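Uncharacterized protein SP1917 (Streptococcus pneumoniae, PDB 3C9P) is of unknown function, a small and largely helical member of the bacterial DUF2200 family of uncharacterised proteins. Local coordinates at residues Y17-L20 with I21-E25. Numbering follows the deposited sequence.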
ATOM      1  N   TYR A  17       1.158  -1.659  -9.098  1.00 10.90           N
ATOM      2  CA  TYR A  17       0.170  -0.773  -8.507  1.00 11.85           C
ATOM      3  C   TYR A  17      -1.179  -0.876  -9.209  1.00 11.70           C
ATOM      4  O   TYR A  17      -2.255  -0.891  -8.547  1.00 12.34           O
ATOM      5  CB  TYR A  17       0.704   0.679  -8.507  1.00 11.96           C
ATOM      6  CG  TYR A  17      -0.178   1.645  -7.771  1.00 13.15           C
ATOM      7  CD1 TYR A  17      -0.246   1.628  -6.365  1.00 13.21           C
ATOM      8  CD2 TYR A  17      -0.938   2.585  -8.468  1.00 13.88           C
ATOM      9  CE1 TYR A  17      -1.068   2.514  -5.679  1.00 13.96           C
ATOM     10  CE2 TYR A  17      -1.760   3.495  -7.785  1.00 14.09           C
ATOM     11  CZ  TYR A  17      -1.818   3.436  -6.395  1.00 13.56           C
ATOM     12  OH  TYR A  17      -2.613   4.314  -5.724  1.00 13.00           O
ATOM     13  N   LEU A  18      -1.150  -0.968 -10.540  1.00 11.73           N
ATOM     14  CA  LEU A  18      -2.396  -1.162 -11.299  1.00 12.18           C
ATOM     15  C   LEU A  18      -3.100  -2.497 -10.995  1.00 12.58           C
ATOM     16  O   LEU A  18      -4.339  -2.583 -10.999  1.00 12.78           O
ATOM     17  CB  LEU A  18      -2.180  -0.968 -12.804  1.00 11.67           C
ATOM     18  CG  LEU A  18      -1.794   0.463 -13.224  1.00 11.97           C
ATOM     19  CD1 LEU A  18      -1.340   0.442 -14.678  1.00 14.13           C
ATOM     20  CD2 LEU A  18      -2.938   1.396 -13.039  1.00 12.23           C
ATOM     21  N   ALA A  19      -2.324  -3.529 -10.688  1.00 13.19           N
ATOM     22  CA  ALA A  19      -2.921  -4.787 -10.212  1.00 13.71           C
ATOM     23  C   ALA A  19      -3.626  -4.644  -8.858  1.00 14.33           C
ATOM     24  O   ALA A  19      -4.648  -5.292  -8.638  1.00 14.25           O
ATOM     25  CB  ALA A  19      -1.851  -5.902 -10.156  1.00 14.94           C
ATOM     26  N   LEU A  20      -3.076  -3.830  -7.942  1.00 14.80           N
ATOM     27  CA  LEU A  20      -3.764  -3.511  -6.668  1.00 15.95           C
ATOM     28  C   LEU A  20      -5.128  -2.873  -6.941  1.00 16.24           C
ATOM     29  O   LEU A  20      -6.161  -3.277  -6.391  1.00 15.96           O
ATOM     30  CB  LEU A  20      -2.950  -2.521  -5.809  1.00 16.53           C
ATOM     31  CG  LEU A  20      -1.660  -2.860  -5.062  1.00 17.02           C
ATOM     32  CD1 LEU A  20      -1.201  -1.626  -4.305  1.00 17.54           C
ATOM     33  CD2 LEU A  20      -1.832  -4.038  -4.115  1.00 19.01           C
ATOM     34  N   ILE A  21      -5.119  -1.870  -7.812  1.00 15.99           N
ATOM     35  CA  ILE A  21      -6.352  -1.195  -8.233  1.00 16.52           C
ATOM     36  C   ILE A  21      -7.352  -2.172  -8.848  1.00 15.87           C
ATOM     37  O   ILE A  21      -8.543  -2.132  -8.532  1.00 16.03           O
ATOM     38  CB  ILE A  21      -6.046  -0.026  -9.193  1.00 16.28           C
ATOM     39  CG1 ILE A  21      -5.391   1.115  -8.399  1.00 18.01           C
ATOM     40  CG2 ILE A  21      -7.345   0.474  -9.890  1.00 17.57           C
ATOM     41  CD1 ILE A  21      -4.681   2.102  -9.221  1.00 17.39           C
ATOM     42  N   ALA A  22      -6.871  -3.060  -9.707  1.00 15.52           N
ATOM     43  CA  ALA A  22      -7.760  -4.027 -10.349  1.00 15.16           C
ATOM     44  C   ALA A  22      -8.458  -4.914  -9.315  1.00 15.10           C
ATOM     45  O   ALA A  22      -9.625  -5.199  -9.481  1.00 14.21           O
ATOM     46  CB  ALA A  22      -7.010  -4.867 -11.364  1.00 15.51           C
ATOM     47  N   LYS A  23      -7.719  -5.363  -8.286  1.00 15.17           N
ATOM     48  CA  LYS A  23      -8.283  -6.143  -7.181  0.50 15.42           C
ATOM     49  C   LYS A  23      -9.430  -5.386  -6.530  1.00 15.18           C
ATOM     50  O   LYS A  23     -10.506  -5.945  -6.293  1.00 15.08           O
ATOM     51  CB  LYS A  23      -7.203  -6.422  -6.120  0.50 16.05           C
ATOM     52  CG  LYS A  23      -6.135  -7.398  -6.564  0.50 17.43           C
ATOM     53  CD  LYS A  23      -4.816  -7.165  -5.845  0.50 20.65           C
ATOM     54  CE  LYS A  23      -3.685  -7.966  -6.496  0.50 21.10           C
ATOM     55  NZ  LYS A  23      -2.352  -7.368  -6.174  0.50 17.13           N
ATOM     56  N   VAL A  24      -9.198  -4.105  -6.234  1.00 13.78           N
ATOM     57  CA  VAL A  24     -10.231  -3.312  -5.577  1.00 13.68           C
ATOM     58  C   VAL A  24     -11.429  -3.065  -6.500  1.00 12.74           C
ATOM     59  O   VAL A  24     -12.588  -3.180  -6.080  1.00 13.12           O
ATOM     60  CB  VAL A  24      -9.651  -1.993  -5.029  1.00 13.61           C
ATOM     61  CG1 VAL A  24     -10.760  -1.093  -4.489  1.00 14.39           C
ATOM     62  CG2 VAL A  24      -8.629  -2.307  -3.928  1.00 15.28           C
ATOM     63  N   GLU A  25     -11.169  -2.751  -7.762  1.00 12.31           N
ATOM     64  CA  GLU A  25     -12.283  -2.510  -8.698  1.00 12.87           C
ATOM     65  C   GLU A  25     -13.111  -3.748  -8.941  1.00 12.94           C
ATOM     66  O   GLU A  25     -14.338  -3.648  -9.069  1.00 13.15           O
ATOM     67  CB  GLU A  25     -11.781  -1.906 -10.007  1.00 13.41           C
ATOM     68  CG  GLU A  25     -11.305  -0.453  -9.797  1.00 15.33           C
ATOM     69  CD  GLU A  25     -11.072   0.287 -11.117  1.00 19.21           C
ATOM     70  OE1 GLU A  25     -10.948  -0.371 -12.159  1.00 19.04           O
ATOM     71  OE2 GLU A  25     -11.033   1.529 -11.113  1.00 22.75           O
TER
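Y17 and I21, one helical turn apart, touch through the tyrosine ring and the end of the isoleucine. CG of Y17 stands anti to the backbone N (chi1 -173°), which carries the ring forward along the helix until its CE2 lies 3.5 Å from CD1 of I21; the methyl approaches the ring obliquely. The same pair is tied through the backbone, I21 N donating to Y17 O at 3.1 Å. L18 adds a looser apolar contact, L18 CD2 lying 4.3 Å from I21 CD1, while L18 O accepts A22 N at 2.9 Å. A19 O takes K23 N at 3.1 Å. In one of its two conformers the lysine chain runs back alongside A19 O and brings K23 NZ within 3.9 Å of L20 CD2, an end left doubtful by the second conformer. L20 O accepts V24 N at 3.2 Å, so four successive i to i+4 bonds mark regular alpha-helix. Within helix 13-26, the Y17 ring also meets F13, and its hydroxyl is hydrogen-bonded to H35 ND1 of helix 31-42, where V34 and T38 touch Y17 and A31 touches I21. L20 and V24 instead pack on helix 91-107, through L99, D100, V103 and L106.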